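Local coordinates for protein carnitinyl-CoA dehydratase (Mycobacterium avium, PDB 3R0O) that probably catalyses the reversible dehydration of carnitinyl-CoA, as a lyase of the enoyl-CoA hydratase/isomerase (crotonase) family, at residues R244-T247 with E248-S252. Numbering follows the deposited sequence.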
loop_
_atom_site.group_PDB
_atom_site.type_symbol
_atom_site.label_atom_id
_atom_site.label_comp_id
_atom_site.label_asym_id
_atom_site.label_seq_id
_atom_site.Cartn_x
_atom_site.Cartn_y
_atom_site.Cartn_z
ATOM N N ARG A 244 -20.559 12.531 3.296
ATOM C CA ARG A 244 -20.488 13.924 3.669
ATOM C C ARG A 244 -19.995 14.814 2.485
ATOM O O ARG A 244 -20.614 15.833 2.163
ATOM C CB ARG A 244 -19.648 14.070 4.942
ATOM C CG ARG A 244 -19.499 15.489 5.433
ATOM C CD ARG A 244 -19.051 15.562 6.910
ATOM N NE ARG A 244 -18.005 14.607 7.279
ATOM C CZ ARG A 244 -16.720 14.677 6.920
ATOM N NH1 ARG A 244 -16.269 15.669 6.135
ATOM N NH2 ARG A 244 -15.874 13.726 7.352
ATOM N N GLU A 245 -18.911 14.417 1.822
ATOM C CA GLU A 245 -18.356 15.232 0.743
ATOM C C GLU A 245 -19.328 15.320 -0.447
ATOM O O GLU A 245 -19.524 16.399 -1.014
ATOM C CB GLU A 245 -16.986 14.702 0.311
ATOM C CG GLU A 245 -15.877 14.970 1.349
ATOM C CD GLU A 245 -15.406 16.418 1.367
ATOM O OE1 GLU A 245 -15.853 17.249 0.537
ATOM O OE2 GLU A 245 -14.556 16.732 2.220
ATOM N N PHE A 246 -19.922 14.177 -0.792
ATOM C CA PHE A 246 -20.854 14.057 -1.900
ATOM C C PHE A 246 -22.089 14.949 -1.696
ATOM O O PHE A 246 -22.501 15.659 -2.612
ATOM C CB PHE A 246 -21.290 12.602 -2.051
ATOM C CG PHE A 246 -21.781 12.245 -3.425
ATOM C CD1 PHE A 246 -20.998 11.495 -4.275
ATOM C CD2 PHE A 246 -23.039 12.646 -3.864
ATOM C CE1 PHE A 246 -21.430 11.159 -5.556
ATOM C CE2 PHE A 246 -23.489 12.304 -5.156
ATOM C CZ PHE A 246 -22.671 11.553 -5.998
ATOM N N THR A 247 -22.661 14.910 -0.493
ATOM C CA THR A 247 -23.839 15.714 -0.172
ATOM C C THR A 247 -23.570 17.205 -0.398
ATOM O O THR A 247 -24.327 17.878 -1.098
ATOM C CB THR A 247 -24.328 15.426 1.264
ATOM O OG1 THR A 247 -24.653 14.039 1.359
ATOM C CG2 THR A 247 -25.577 16.244 1.607
ATOM N N GLU A 248 -22.468 17.704 0.158
ATOM C CA GLU A 248 -22.114 19.105 0.004
ATOM C C GLU A 248 -21.915 19.441 -1.472
ATOM O O GLU A 248 -22.395 20.472 -1.954
ATOM C CB GLU A 248 -20.874 19.428 0.821
ATOM C CG GLU A 248 -20.457 20.909 0.849
ATOM C CD GLU A 248 -21.443 21.827 1.583
ATOM O OE1 GLU A 248 -22.387 21.336 2.247
ATOM O OE2 GLU A 248 -21.258 23.057 1.480
ATOM N N LEU A 249 -21.238 18.547 -2.190
ATOM C CA LEU A 249 -20.919 18.753 -3.599
ATOM C C LEU A 249 -22.170 19.016 -4.440
ATOM O O LEU A 249 -22.173 19.939 -5.259
ATOM C CB LEU A 249 -20.157 17.553 -4.152
ATOM C CG LEU A 249 -19.352 17.762 -5.438
ATOM C CD1 LEU A 249 -18.430 18.973 -5.368
ATOM C CD2 LEU A 249 -18.547 16.497 -5.755
ATOM N N LEU A 250 -23.216 18.211 -4.214
ATOM C CA LEU A 250 -24.525 18.337 -4.885
ATOM C C LEU A 250 -25.245 19.681 -4.750
ATOM O O LEU A 250 -26.068 20.027 -5.593
ATOM C CB LEU A 250 -25.485 17.254 -4.410
ATOM C CG LEU A 250 -25.159 15.823 -4.778
ATOM C CD1 LEU A 250 -26.172 14.915 -4.090
ATOM C CD2 LEU A 250 -25.158 15.632 -6.297
ATOM N N LYS A 251 -24.956 20.418 -3.685
ATOM C CA LYS A 251 -25.429 21.795 -3.544
ATOM C C LYS A 251 -24.840 22.735 -4.606
ATOM O O LYS A 251 -25.387 23.813 -4.834
ATOM C CB LYS A 251 -25.060 22.356 -2.166
ATOM C CG LYS A 251 -25.574 21.559 -0.997
ATOM C CD LYS A 251 -25.264 22.279 0.290
ATOM C CE LYS A 251 -26.394 22.092 1.290
ATOM N NZ LYS A 251 -26.865 20.687 1.359
ATOM N N SER A 252 -23.724 22.351 -5.235
ATOM C CA SER A 252 -23.010 23.264 -6.139
ATOM C C SER A 252 -23.677 23.410 -7.511
ATOM O O SER A 252 -24.353 22.489 -7.989
ATOM C CB SER A 252 -21.534 22.863 -6.294
ATOM O OG SER A 252 -21.393 21.703 -7.094
#
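Phe246 and Leu250, one helical turn apart, bring their side chains together on one flank of helix 236-250. CD1 of Leu250 arrives at the edge of the Phe246 ring, near its plane, 3.9 Å from Phe246 CD2, while CD2 of the leucine is equally close to CE2 of the same ring. The phenyl group reaches forward because its CG stands anti to the backbone N (chi1 -157°), beside the carbonyl carbon. The backbone that carries this pair is held by alpha-helical i to i+4 bonds: Leu250 N donates to Phe246 O at 3.1 Å and Leu249 N to Glu245 O at 3.0 Å, whereas the bond from Glu248 N to Arg244 O is weak. Thr247 turns OG1 back beside its own backbone N (chi1 -60°), where it hydrogen-bonds Ile243 O one turn earlier.

At the C-terminal end of the helix, Leu249 O accepts from both Ser252 N and Ser252 OG, the latter at 2.7 Å. The short serine side chain also caps Ala255 N, so one hydroxyl links two helices. Outward, Phe246 and Leu249 both lie on Ile150, and Leu249 also packs on Leu215 of the second subunit, so apolar side chains suit both places. The charged ends form salt bridges, Arg244 NH2 with Asp228 and Glu245 OE2 with Arg222, both of the second subunit. The arrangement is a tight helix-to-helix junction in which Ser252 is the N-cap of helix 253-262, here at a subunit interface in the C-terminal helical region of a crotonase fold.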